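Local coordinates for protein transcriptional regulator (Pyrococcus horikoshii, PDB 1UDD) that is of undefined function but belongs to the all-helical TenA/THI-4/PQQC family and forms an assembly of four chains, at residues R2-I5 / T6-L9; P35-K38 / F39-Y42; N125-E128 / G129-L133; K164-S168 / N169-N173; F207-M210 / A211-G215. One frame throughout, in Å; residues are numbered along the deposited sequence.

All five contacts are local, each within a single helix or at one of its ends. Contacts 1, 3 and 4 lie at helix starts with different caps: the D7 carboxylate meets a backbone amide in contact 1, contact 3 has a full capping box, and in contact 4 a serine hydroxyl caps weakly beside two tyrosines. Contact 2 opens helix 36-63, and contact 5 finishes helix 190-213 on two glycines. Contact 4 is a surface contact; the others are partly buried. Contacts 2 and 5 touch through K38, F41 and Y42 against W208, W212 and the glycines, while contacts 1 and 3, with centres about 15 Å apart, meet through L9 and T131.

Contact 1: R2-I5 / T6-L9; sequences RVMI and TDKL
M4 and D7 bracket the first turn of helix 5-11, with M4 at the N-cap. The amide M4 N donates to D7 OD2 at 2.8 Å (N-H...O 155°), meeting the oxygen on its anti side and 28° out of the carboxylate plane. Only half of the reciprocal pair of a capping box is present: the N3 carboxylate accepts the N-cap amide, but M4 has no side-chain oxygen for the return bond. D7 CG stands anti to its own carbonyl carbon (chi1 -72°), which turns the acid back toward the start of the helix, where its negative charge probably suits the helix dipole. Two carbonyls of the turn are satisfied by backbone amides: M4 O by K8 N at 3.1 Å, with a weak second bond from D7 N, and I5 O by L9 N at 3.0 Å. T6 OG1 is hydrogen-bonded to D183 OD2 of helix 169-183. K8 packs its CG on V3 CG2 at 3.7 Å, and its amine forms a cation-pi contact with Y190. On the side facing helix 190-213, I5 touches Y190 and L193, L9 touches Y190 and F197, and I5 CG2 comes to 4.3 Å from L9 CD1.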
loop_
_atom_site.group_PDB
_atom_site.type_symbol
_atom_site.label_atom_id
_atom_site.label_comp_id
_atom_site.label_asym_id
_atom_site.label_seq_id
_atom_site.Cartn_x
_atom_site.Cartn_y
_atom_site.Cartn_z
ATOM N N ARG A 2 33.050 12.775 -7.748
ATOM C CA ARG A 2 31.814 11.987 -7.766
ATOM C C ARG A 2 31.603 10.897 -8.817
ATOM O O ARG A 2 31.540 11.163 -10.012
ATOM C CB ARG A 2 30.593 12.923 -7.802
ATOM C CG ARG A 2 30.426 13.774 -6.551
ATOM C CD ARG A 2 28.965 13.859 -6.141
ATOM N NE ARG A 2 28.125 14.502 -7.151
ATOM C CZ ARG A 2 27.717 15.769 -7.101
ATOM N NH1 ARG A 2 28.064 16.550 -6.086
ATOM N NH2 ARG A 2 26.956 16.257 -8.073
ATOM N N VAL A 3 31.473 9.666 -8.342
ATOM C CA VAL A 3 31.189 8.530 -9.209
ATOM C C VAL A 3 29.660 8.427 -9.165
ATOM O O VAL A 3 29.019 9.211 -8.470
ATOM C CB VAL A 3 31.834 7.245 -8.677
ATOM C CG1 VAL A 3 33.358 7.390 -8.712
ATOM C CG2 VAL A 3 31.349 6.962 -7.251
ATOM N N MET A 4 29.065 7.495 -9.901
ATOM C CA MET A 4 27.604 7.373 -9.898
ATOM C C MET A 4 27.059 6.683 -8.637
ATOM O O MET A 4 27.796 6.052 -7.877
ATOM C CB MET A 4 27.129 6.573 -11.112
ATOM C CG MET A 4 27.389 7.196 -12.465
ATOM S SD MET A 4 26.699 6.099 -13.747
ATOM C CE MET A 4 27.141 6.955 -15.250
ATOM N N ILE A 5 25.754 6.806 -8.431
ATOM C CA ILE A 5 25.093 6.168 -7.298
ATOM C C ILE A 5 25.338 4.648 -7.316
ATOM O O ILE A 5 25.749 4.084 -6.305
ATOM C CB ILE A 5 23.588 6.438 -7.343
ATOM C CG1 ILE A 5 23.343 7.949 -7.206
ATOM C CG2 ILE A 5 22.869 5.634 -6.264
ATOM C CD1 ILE A 5 21.876 8.332 -7.211
ATOM N N THR A 6 25.103 3.985 -8.454
ATOM C CA THR A 6 25.324 2.542 -8.518
ATOM C C THR A 6 26.808 2.173 -8.358
ATOM O O THR A 6 27.128 1.057 -7.953
ATOM C CB THR A 6 24.744 1.902 -9.824
ATOM O OG1 THR A 6 25.336 2.505 -10.989
ATOM C CG2 THR A 6 23.216 2.087 -9.867
ATOM N N ASP A 7 27.709 3.103 -8.685
ATOM C CA ASP A 7 29.142 2.866 -8.498
ATOM C C ASP A 7 29.353 2.732 -6.983
ATOM O O ASP A 7 29.994 1.805 -6.508
ATOM C CB ASP A 7 29.975 4.042 -9.024
ATOM C CG ASP A 7 30.005 4.121 -10.553
ATOM O OD1 ASP A 7 29.897 3.078 -11.230
ATOM O OD2 ASP A 7 30.154 5.235 -11.077
ATOM N N LYS A 8 28.788 3.667 -6.234
ATOM C CA LYS A 8 28.890 3.660 -4.777
ATOM C C LYS A 8 28.259 2.431 -4.153
ATOM O O LYS A 8 28.785 1.894 -3.187
ATOM C CB LYS A 8 28.223 4.914 -4.210
ATOM C CG LYS A 8 28.948 6.189 -4.578
ATOM C CD LYS A 8 28.032 7.397 -4.531
ATOM C CE LYS A 8 27.842 7.952 -3.143
ATOM N NZ LYS A 8 26.927 9.155 -3.204
ATOM N N LEU A 9 27.124 1.990 -4.692
ATOM C CA LEU A 9 26.447 0.821 -4.154
ATOM C C LEU A 9 27.328 -0.413 -4.301
ATOM O O LEU A 9 27.407 -1.250 -3.380
ATOM C CB LEU A 9 25.092 0.605 -4.856
ATOM C CG LEU A 9 24.089 1.772 -4.759
ATOM C CD1 LEU A 9 22.786 1.412 -5.467
ATOM C CD2 LEU A 9 23.797 2.089 -3.297
#

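Contact 2: P35-K38 / F39-Y42; sequences PLEK and FKFY
K40 lies back along the first turn of helix 36-63, across L36 and E37, and each part of its chain finds something there. K40 CB sits 3.7 Å from E37 O, and K40 CG comes closer to the backbone, 3.3 Å from L36 O. From CG onward the chain is fully extended (chi2 -180°), leading K40 CD to 3.6 Å from E37 OE1. K40 CE then crosses L36 CG at 4.0 Å, a van der Waals touch. At the tip, K40 NZ pairs with E37 OE1 in a long salt bridge of 3.6 Å, more electrostatic than directional. E37 meets it by bending at chi2 (-48°), which curls the carboxylate toward K40. Beneath, the backbone winds up from P35 at the N-cap: P35 O takes K38 N at 2.7 Å and only weakly F39 N, after which K40 N, F41 N and Y42 N bond to L36 O, E37 O and K38 O in regular succession. L36 CD1 also lies 4.4 Å from F39 CD2. The F39 ring goes inward to edge-to-face contacts with Y159 and W162, and Y42 OH bonds to Y140 OH. A glutamate-lysine pair three residues apart outside, with F39 and Y42 turned inside, is typical of an amphipathic helix, here opening a long helix of the TenA-family bundle.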
loop_
_atom_site.group_PDB
_atom_site.type_symbol
_atom_site.label_atom_id
_atom_site.label_comp_id
_atom_site.label_asym_id
_atom_site.label_seq_id
_atom_site.Cartn_x
_atom_site.Cartn_y
_atom_site.Cartn_z
ATOM N N PRO A 35 25.954 -30.904 -6.723
ATOM C CA PRO A 35 25.166 -32.138 -6.789
ATOM C C PRO A 35 23.757 -31.780 -7.275
ATOM O O PRO A 35 23.070 -30.964 -6.657
ATOM C CB PRO A 35 25.171 -32.628 -5.342
ATOM C CG PRO A 35 26.468 -32.100 -4.806
ATOM C CD PRO A 35 26.494 -30.697 -5.367
ATOM N N LEU A 36 23.339 -32.390 -8.379
ATOM C CA LEU A 36 22.034 -32.132 -8.980
ATOM C C LEU A 36 20.890 -32.028 -7.986
ATOM O O LEU A 36 19.878 -31.391 -8.273
ATOM C CB LEU A 36 21.710 -33.210 -10.015
ATOM C CG LEU A 36 20.536 -32.918 -10.952
ATOM C CD1 LEU A 36 20.774 -31.592 -11.656
ATOM C CD2 LEU A 36 20.393 -34.042 -11.970
ATOM N N GLU A 37 21.043 -32.648 -6.822
ATOM C CA GLU A 37 19.997 -32.602 -5.809
ATOM C C GLU A 37 19.882 -31.228 -5.174
ATOM O O GLU A 37 18.780 -30.787 -4.835
ATOM C CB GLU A 37 20.249 -33.635 -4.713
ATOM C CG GLU A 37 19.820 -35.042 -5.083
ATOM C CD GLU A 37 18.411 -35.086 -5.662
ATOM O OE1 GLU A 37 18.261 -34.877 -6.889
ATOM O OE2 GLU A 37 17.455 -35.318 -4.883
ATOM N N LYS A 38 21.025 -30.568 -4.996
ATOM C CA LYS A 38 21.052 -29.239 -4.407
ATOM C C LYS A 38 20.480 -28.214 -5.372
ATOM O O LYS A 38 19.856 -27.245 -4.954
ATOM C CB LYS A 38 22.481 -28.852 -4.016
ATOM C CG LYS A 38 23.038 -29.701 -2.893
ATOM C CD LYS A 38 24.339 -29.156 -2.357
ATOM C CE LYS A 38 24.626 -29.762 -0.991
ATOM N NZ LYS A 38 25.845 -29.182 -0.353
ATOM N N PHE A 39 20.686 -28.433 -6.665
ATOM C CA PHE A 39 20.173 -27.515 -7.677
ATOM C C PHE A 39 18.654 -27.581 -7.677
ATOM O O PHE A 39 17.979 -26.552 -7.759
ATOM C CB PHE A 39 20.722 -27.884 -9.061
ATOM C CG PHE A 39 20.357 -26.908 -10.151
ATOM C CD1 PHE A 39 20.704 -25.564 -10.048
ATOM C CD2 PHE A 39 19.697 -27.341 -11.298
ATOM C CE1 PHE A 39 20.405 -24.660 -11.073
ATOM C CE2 PHE A 39 19.391 -26.452 -12.332
ATOM C CZ PHE A 39 19.750 -25.100 -12.217
ATOM N N LYS A 40 18.110 -28.792 -7.576
ATOM C CA LYS A 40 16.662 -28.946 -7.559
ATOM C C LYS A 40 16.052 -28.240 -6.354
ATOM O O LYS A 40 15.002 -27.623 -6.477
ATOM C CB LYS A 40 16.269 -30.426 -7.561
ATOM C CG LYS A 40 16.610 -31.138 -8.854
ATOM C CD LYS A 40 16.191 -32.595 -8.790
ATOM C CE LYS A 40 16.722 -33.389 -9.967
ATOM N NZ LYS A 40 16.258 -34.809 -9.897
ATOM N N PHE A 41 16.698 -28.326 -5.194
ATOM C CA PHE A 41 16.168 -27.654 -4.006
ATOM C C PHE A 41 16.121 -26.142 -4.251
ATOM O O PHE A 41 15.164 -25.462 -3.863
ATOM C CB PHE A 41 17.046 -27.924 -2.789
ATOM C CG PHE A 41 16.526 -27.302 -1.535
ATOM C CD1 PHE A 41 15.544 -27.941 -0.779
ATOM C CD2 PHE A 41 16.983 -26.055 -1.125
ATOM C CE1 PHE A 41 15.022 -27.341 0.374
ATOM C CE2 PHE A 41 16.470 -25.447 0.017
ATOM C CZ PHE A 41 15.485 -26.091 0.772
ATOM N N TYR A 42 17.176 -25.637 -4.884
ATOM C CA TYR A 42 17.293 -24.225 -5.220
ATOM C C TYR A 42 16.220 -23.828 -6.233
ATOM O O TYR A 42 15.450 -22.889 -5.991
ATOM C CB TYR A 42 18.699 -23.942 -5.783
ATOM C CG TYR A 42 18.838 -22.635 -6.538
ATOM C CD1 TYR A 42 18.727 -21.400 -5.885
ATOM C CD2 TYR A 42 19.056 -22.635 -7.912
ATOM C CE1 TYR A 42 18.827 -20.199 -6.594
ATOM C CE2 TYR A 42 19.155 -21.448 -8.628
ATOM C CZ TYR A 42 19.037 -20.236 -7.963
ATOM O OH TYR A 42 19.097 -19.074 -8.690
#

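Contact 3: N125-E128 / G129-L133; sequences NIIE and GLTAL
I127 O is gripped twice by one residue: T131 N donates to it at 2.8 Å and T131 OG1 at 2.6 Å, from opposite faces of the carbonyl plane. The hydroxyl sits above that plane, 37° out of it. T131 OG1 reaches back one turn because it stands anti to its own carbonyl carbon (chi1 -60°), which satisfies a buried hydroxyl within the helix itself. One turn earlier a capping box starts helix 126-146. N125, the N-cap, accepts E128 N on N125 OD1 at 2.8 Å, almost in line with the C=O bond, and E128 OE1 in turn accepts N125 N at 2.7 Å. These two reciprocal bonds fix both side chains against the backbone. The second carboxylate oxygen of E128 is engaged as well, in a salt bridge with R192 of helix 190-213, so the cap also ties two helices together. Ordinary helical bonds follow at once: N125 O takes G129 N, and I126 O takes L130 N at 2.8 Å in a nearly straight bond (174°). L130 continues toward I60 and I181, with L130 CG resting 3.2 Å from I126 O.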
loop_
_atom_site.group_PDB
_atom_site.type_symbol
_atom_site.label_atom_id
_atom_site.label_comp_id
_atom_site.label_asym_id
_atom_site.label_seq_id
_atom_site.Cartn_x
_atom_site.Cartn_y
_atom_site.Cartn_z
ATOM N N ASN A 125 10.123 5.506 -2.208
ATOM C CA ASN A 125 9.826 6.033 -3.543
ATOM C C ASN A 125 10.255 4.965 -4.572
ATOM O O ASN A 125 10.723 3.880 -4.181
ATOM C CB ASN A 125 10.571 7.359 -3.793
ATOM C CG ASN A 125 12.073 7.263 -3.527
ATOM O OD1 ASN A 125 12.716 6.264 -3.863
ATOM N ND2 ASN A 125 12.639 8.319 -2.927
ATOM N N ILE A 126 10.128 5.251 -5.869
ATOM C CA ILE A 126 10.480 4.246 -6.877
ATOM C C ILE A 126 11.958 3.890 -6.913
ATOM O O ILE A 126 12.321 2.727 -7.120
ATOM C CB ILE A 126 10.046 4.667 -8.292
ATOM C CG1 ILE A 126 10.977 5.735 -8.832
ATOM C CG2 ILE A 126 8.616 5.184 -8.250
ATOM C CD1 ILE A 126 11.057 5.762 -10.337
ATOM N N ILE A 127 12.820 4.878 -6.698
ATOM C CA ILE A 127 14.259 4.614 -6.693
ATOM C C ILE A 127 14.615 3.666 -5.554
ATOM O O ILE A 127 15.426 2.728 -5.711
ATOM C CB ILE A 127 15.067 5.906 -6.526
ATOM C CG1 ILE A 127 14.794 6.829 -7.710
ATOM C CG2 ILE A 127 16.552 5.580 -6.442
ATOM C CD1 ILE A 127 15.152 6.205 -9.061
ATOM N N GLU A 128 14.016 3.891 -4.394
ATOM C CA GLU A 128 14.291 3.002 -3.264
ATOM C C GLU A 128 13.743 1.597 -3.550
ATOM O O GLU A 128 14.363 0.589 -3.220
ATOM C CB GLU A 128 13.669 3.584 -1.994
ATOM C CG GLU A 128 14.221 4.952 -1.677
ATOM C CD GLU A 128 13.507 5.645 -0.530
ATOM O OE1 GLU A 128 12.260 5.648 -0.507
ATOM O OE2 GLU A 128 14.196 6.213 0.341
ATOM N N GLY A 129 12.580 1.525 -4.180
ATOM C CA GLY A 129 12.013 0.222 -4.481
ATOM C C GLY A 129 12.919 -0.515 -5.441
ATOM O O GLY A 129 13.292 -1.662 -5.187
ATOM N N LEU A 130 13.292 0.142 -6.537
ATOM C CA LEU A 130 14.165 -0.468 -7.530
ATOM C C LEU A 130 15.515 -0.863 -6.934
ATOM O O LEU A 130 16.062 -1.934 -7.247
ATOM C CB LEU A 130 14.366 0.496 -8.707
ATOM C CG LEU A 130 13.111 0.748 -9.536
ATOM C CD1 LEU A 130 13.384 1.857 -10.570
ATOM C CD2 LEU A 130 12.685 -0.559 -10.227
ATOM N N THR A 131 16.055 -0.014 -6.069
ATOM C CA THR A 131 17.332 -0.310 -5.431
ATOM C C THR A 131 17.218 -1.600 -4.609
ATOM O O THR A 131 18.199 -2.334 -4.444
ATOM C CB THR A 131 17.791 0.863 -4.515
ATOM O OG1 THR A 131 17.939 2.045 -5.307
ATOM C CG2 THR A 131 19.157 0.548 -3.845
ATOM N N ALA A 132 16.026 -1.896 -4.101
ATOM C CA ALA A 132 15.877 -3.126 -3.324
ATOM C C ALA A 132 15.904 -4.344 -4.242
ATOM O O ALA A 132 16.087 -5.464 -3.780
ATOM C CB ALA A 132 14.601 -3.107 -2.532
ATOM N N LEU A 133 15.739 -4.114 -5.542
ATOM C CA LEU A 133 15.741 -5.203 -6.517
ATOM C C LEU A 133 17.041 -5.309 -7.315
ATOM O O LEU A 133 17.271 -6.297 -8.016
ATOM C CB LEU A 133 14.593 -5.021 -7.506
ATOM C CG LEU A 133 13.190 -4.795 -6.941
ATOM C CD1 LEU A 133 12.182 -4.733 -8.108
ATOM C CD2 LEU A 133 12.831 -5.913 -5.968
#

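Contact 4: K164-S168 / N169-N173; sequences KVYLS and NEYLN
Y166 and Y171 make the tight part of this contact, a T-shaped pair. The edge of Y166 points at the face of Y171, with CD2 of Y166 3.9 Å above the plane of the Y171 ring and over its centre; the planes stand at 82° and the centroids are 5.3 Å apart. Y171 CG is anti to the backbone N (chi1 -172°), which lays the ring beside Y166. The backbone itself sets Y171 CB 3.4 Å from V165 O. Next to the rings, S168 caps the start of helix 169-183. S168 OG donates to V165 O at 2.7 Å and accepts only weakly from Y171 N at 3.4 Å, while S168 O takes L172 N at 3.0 Å. The solvent side is looser, with N169 and E170 both exposed. E170, bent at chi2, merely brings its OE1 to 3.6 Å from S168 CB. The contact thus joins the loop after helix 157-164 to helix 169-183, both leaning on helix 126-146: Y171 OH bonds to F137 O, Y166 meets Y140 and, back on helix 157-164, W162 edge-to-face, and L167 packs on A144 and on L151 of helix 148-151.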
loop_
_atom_site.group_PDB
_atom_site.type_symbol
_atom_site.label_atom_id
_atom_site.label_comp_id
_atom_site.label_asym_id
_atom_site.label_seq_id
_atom_site.Cartn_x
_atom_site.Cartn_y
_atom_site.Cartn_z
ATOM N N LYS A 164 24.018 -19.387 -19.007
ATOM C CA LYS A 164 24.127 -18.525 -20.180
ATOM C C LYS A 164 23.104 -17.398 -20.231
ATOM O O LYS A 164 23.364 -16.347 -20.821
ATOM C CB LYS A 164 24.054 -19.372 -21.459
ATOM C CG LYS A 164 25.188 -20.399 -21.550
ATOM C CD LYS A 164 25.265 -21.114 -22.902
ATOM C CE LYS A 164 24.040 -21.985 -23.181
ATOM N NZ LYS A 164 22.847 -21.179 -23.560
ATOM N N VAL A 165 21.953 -17.595 -19.601
ATOM C CA VAL A 165 20.924 -16.565 -19.613
ATOM C C VAL A 165 21.450 -15.224 -19.081
ATOM O O VAL A 165 21.150 -14.156 -19.625
ATOM C CB VAL A 165 19.704 -16.982 -18.769
ATOM C CG1 VAL A 165 18.623 -15.932 -18.876
ATOM C CG2 VAL A 165 19.179 -18.327 -19.233
ATOM N N TYR A 166 22.263 -15.284 -18.035
ATOM C CA TYR A 166 22.780 -14.066 -17.428
ATOM C C TYR A 166 23.902 -13.340 -18.173
ATOM O O TYR A 166 24.200 -12.184 -17.857
ATOM C CB TYR A 166 23.165 -14.363 -15.976
ATOM C CG TYR A 166 22.040 -15.065 -15.243
ATOM C CD1 TYR A 166 22.171 -16.387 -14.832
ATOM C CD2 TYR A 166 20.823 -14.421 -15.018
ATOM C CE1 TYR A 166 21.124 -17.064 -14.214
ATOM C CE2 TYR A 166 19.759 -15.088 -14.404
ATOM C CZ TYR A 166 19.921 -16.413 -14.004
ATOM O OH TYR A 166 18.887 -17.091 -13.404
ATOM N N LEU A 167 24.490 -13.992 -19.178
ATOM C CA LEU A 167 25.552 -13.372 -19.982
ATOM C C LEU A 167 25.012 -12.737 -21.263
ATOM O O LEU A 167 25.734 -12.019 -21.953
ATOM C CB LEU A 167 26.613 -14.400 -20.393
ATOM C CG LEU A 167 27.499 -15.078 -19.358
ATOM C CD1 LEU A 167 28.099 -14.027 -18.443
ATOM C CD2 LEU A 167 26.686 -16.090 -18.585
ATOM N N SER A 168 23.756 -13.017 -21.595
ATOM C CA SER A 168 23.151 -12.471 -22.805
ATOM C C SER A 168 23.111 -10.943 -22.787
ATOM O O SER A 168 23.080 -10.329 -21.718
ATOM C CB SER A 168 21.740 -13.027 -22.971
ATOM O OG SER A 168 20.931 -12.698 -21.856
ATOM N N ASN A 169 23.115 -10.332 -23.973
ATOM C CA ASN A 169 23.089 -8.878 -24.089
ATOM C C ASN A 169 21.786 -8.313 -23.572
ATOM O O ASN A 169 21.749 -7.222 -23.012
ATOM C CB ASN A 169 23.266 -8.424 -25.550
ATOM C CG ASN A 169 24.672 -8.655 -26.074
ATOM O OD1 ASN A 169 25.652 -8.506 -25.342
ATOM N ND2 ASN A 169 24.778 -9.000 -27.355
ATOM N N GLU A 170 20.709 -9.056 -23.787
ATOM C CA GLU A 170 19.402 -8.622 -23.352
ATOM C C GLU A 170 19.359 -8.515 -21.828
ATOM O O GLU A 170 18.857 -7.532 -21.280
ATOM C CB GLU A 170 18.324 -9.609 -23.828
ATOM C CG GLU A 170 18.230 -9.795 -25.339
ATOM C CD GLU A 170 19.400 -10.585 -25.922
ATOM O OE1 GLU A 170 19.548 -11.784 -25.589
ATOM O OE2 GLU A 170 20.170 -10.000 -26.716
ATOM N N TYR A 171 19.876 -9.529 -21.146
ATOM C CA TYR A 171 19.856 -9.516 -19.694
ATOM C C TYR A 171 20.761 -8.406 -19.192
ATOM O O TYR A 171 20.414 -7.681 -18.256
ATOM C CB TYR A 171 20.316 -10.853 -19.119
ATOM C CG TYR A 171 20.103 -10.895 -17.625
ATOM C CD1 TYR A 171 18.827 -11.080 -17.094
ATOM C CD2 TYR A 171 21.150 -10.601 -16.748
ATOM C CE1 TYR A 171 18.591 -10.961 -15.719
ATOM C CE2 TYR A 171 20.927 -10.475 -15.380
ATOM C CZ TYR A 171 19.647 -10.651 -14.872
ATOM O OH TYR A 171 19.425 -10.474 -13.529
ATOM N N LEU A 172 21.920 -8.277 -19.832
ATOM C CA LEU A 172 22.884 -7.251 -19.472
ATOM C C LEU A 172 22.333 -5.858 -19.726
ATOM O O LEU A 172 22.605 -4.921 -18.967
ATOM C CB LEU A 172 24.173 -7.428 -20.273
ATOM C CG LEU A 172 25.030 -8.639 -19.905
ATOM C CD1 LEU A 172 26.256 -8.692 -20.819
ATOM C CD2 LEU A 172 25.454 -8.527 -18.448
ATOM N N ASN A 173 21.562 -5.710 -20.798
ATOM C CA ASN A 173 21.008 -4.404 -21.119
ATOM C C ASN A 173 19.902 -4.032 -20.149
ATOM O O ASN A 173 19.732 -2.861 -19.837
ATOM C CB ASN A 173 20.510 -4.380 -22.568
ATOM C CG ASN A 173 21.650 -4.208 -23.571
ATOM O OD1 ASN A 173 21.453 -4.306 -24.781
ATOM N ND2 ASN A 173 22.853 -3.934 -23.061
#

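Contact 5: F207-M210 / A211-G215; sequences FWEM and AWRGG
F207 to A211, W208 to W212 and E209 to R213 are joined by regular helical bonds, after which helix 190-213 ends with R213, and G214, with positive phi (70°), turns the chain aside. M210 O accepts the closing bonds: G215 N donates to it at 3.2 Å in the carbonyl plane, the 6→1 bond that also occurs in Schellman motifs, and G214 N adds a weak bond. The returning chain brings G215 O to 3.4 Å from M210 CA, a CA-H...O contact. Among the side chains, E209 and R213 pair one turn apart. E209 OE2 lies 3.1 Å from R213 NE over one face of the guanidinium, with the two flat groups turned 64° to each other; no N-H points at the oxygen. The acid gets there through a bend at chi2 (54°). E209 OE2 also stands near the plane of the W212 ring, at its edge, 4.2 Å from W212 CD1. M210 is folded as well, and M210 CE, a methyl, lies 3.6 Å above the plane of the F207 ring, over its centre, as in a CH-pi contact. W208 lies against the rings of Y42 and Y140, while W212 receives K38 in a cation-pi contact. E209's other oxygen, OE1, bonds to H23 NE2. The two halves of the carboxylate are therefore held differently: the H23 bond to OE1 probably contributes direction, and R213, beside OE2, mainly charge.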
loop_
_atom_site.group_PDB
_atom_site.type_symbol
_atom_site.label_atom_id
_atom_site.label_comp_id
_atom_site.label_asym_id
_atom_site.label_seq_id
_atom_site.Cartn_x
_atom_site.Cartn_y
_atom_site.Cartn_z
ATOM N N PHE A 207 20.480 -16.394 0.608
ATOM C CA PHE A 207 19.703 -17.264 -0.254
ATOM C C PHE A 207 20.561 -18.422 -0.770
ATOM O O PHE A 207 20.118 -19.569 -0.802
ATOM C CB PHE A 207 19.135 -16.477 -1.437
ATOM C CG PHE A 207 17.855 -17.044 -1.985
ATOM C CD1 PHE A 207 16.627 -16.721 -1.398
ATOM C CD2 PHE A 207 17.867 -17.879 -3.104
ATOM C CE1 PHE A 207 15.423 -17.217 -1.927
ATOM C CE2 PHE A 207 16.681 -18.380 -3.636
ATOM C CZ PHE A 207 15.451 -18.046 -3.049
ATOM N N TRP A 208 21.785 -18.118 -1.190
ATOM C CA TRP A 208 22.659 -19.170 -1.685
ATOM C C TRP A 208 22.967 -20.101 -0.529
ATOM O O TRP A 208 22.969 -21.319 -0.685
ATOM C CB TRP A 208 23.957 -18.580 -2.256
ATOM C CG TRP A 208 23.730 -17.795 -3.512
ATOM C CD1 TRP A 208 23.955 -16.461 -3.698
ATOM C CD2 TRP A 208 23.233 -18.298 -4.759
ATOM N NE1 TRP A 208 23.636 -16.104 -4.982
ATOM C CE2 TRP A 208 23.187 -17.210 -5.656
ATOM C CE3 TRP A 208 22.825 -19.568 -5.206
ATOM C CZ2 TRP A 208 22.749 -17.347 -6.978
ATOM C CZ3 TRP A 208 22.389 -19.705 -6.521
ATOM C CH2 TRP A 208 22.354 -18.596 -7.393
ATOM N N GLU A 209 23.198 -19.515 0.639
ATOM C CA GLU A 209 23.524 -20.289 1.823
ATOM C C GLU A 209 22.425 -21.275 2.184
ATOM O O GLU A 209 22.704 -22.428 2.504
ATOM C CB GLU A 209 23.789 -19.351 3.001
ATOM C CG GLU A 209 24.236 -20.051 4.285
ATOM C CD GLU A 209 25.452 -20.950 4.081
ATOM O OE1 GLU A 209 26.371 -20.539 3.338
ATOM O OE2 GLU A 209 25.490 -22.057 4.674
ATOM N N MET A 210 21.173 -20.833 2.133
ATOM C CA MET A 210 20.084 -21.731 2.475
ATOM C C MET A 210 19.892 -22.775 1.382
ATOM O O MET A 210 19.407 -23.876 1.645
ATOM C CB MET A 210 18.792 -20.944 2.713
ATOM C CG MET A 210 18.134 -20.434 1.477
ATOM S SD MET A 210 16.918 -21.569 0.860
ATOM C CE MET A 210 16.301 -20.567 -0.543
ATOM N N ALA A 211 20.264 -22.429 0.154
ATOM C CA ALA A 211 20.153 -23.371 -0.946
ATOM C C ALA A 211 21.245 -24.429 -0.739
ATOM O O ALA A 211 21.082 -25.590 -1.093
ATOM C CB ALA A 211 20.354 -22.658 -2.270
ATOM N N TRP A 212 22.360 -24.004 -0.156
ATOM C CA TRP A 212 23.481 -24.895 0.110
ATOM C C TRP A 212 23.134 -25.821 1.274
ATOM O O TRP A 212 23.440 -27.012 1.240
ATOM C CB TRP A 212 24.736 -24.074 0.439
ATOM C CG TRP A 212 25.951 -24.906 0.728
ATOM C CD1 TRP A 212 26.573 -25.063 1.938
ATOM C CD2 TRP A 212 26.681 -25.712 -0.207
ATOM N NE1 TRP A 212 27.643 -25.920 1.810
ATOM C CE2 TRP A 212 27.731 -26.333 0.506
ATOM C CE3 TRP A 212 26.550 -25.969 -1.578
ATOM C CZ2 TRP A 212 28.646 -27.199 -0.109
ATOM C CZ3 TRP A 212 27.465 -26.833 -2.192
ATOM C CH2 TRP A 212 28.496 -27.435 -1.453
ATOM N N ARG A 213 22.485 -25.265 2.294
ATOM C CA ARG A 213 22.085 -26.027 3.463
ATOM C C ARG A 213 20.850 -26.883 3.219
ATOM O O ARG A 213 20.625 -27.863 3.920
ATOM C CB ARG A 213 21.825 -25.084 4.632
ATOM C CG ARG A 213 23.083 -24.444 5.178
ATOM C CD ARG A 213 22.760 -23.580 6.379
ATOM N NE ARG A 213 23.958 -23.172 7.106
ATOM C CZ ARG A 213 24.825 -24.022 7.650
ATOM N NH1 ARG A 213 24.631 -25.334 7.548
ATOM N NH2 ARG A 213 25.882 -23.562 8.309
ATOM N N GLY A 214 20.047 -26.521 2.224
ATOM C CA GLY A 214 18.849 -27.294 1.945
ATOM C C GLY A 214 17.845 -27.076 3.061
ATOM O O GLY A 214 17.082 -27.973 3.422
ATOM N N GLY A 215 17.862 -25.864 3.607
ATOM C CA GLY A 215 16.974 -25.497 4.691
ATOM C C GLY A 215 17.520 -24.220 5.300
ATOM O O GLY A 215 18.501 -23.690 4.735
#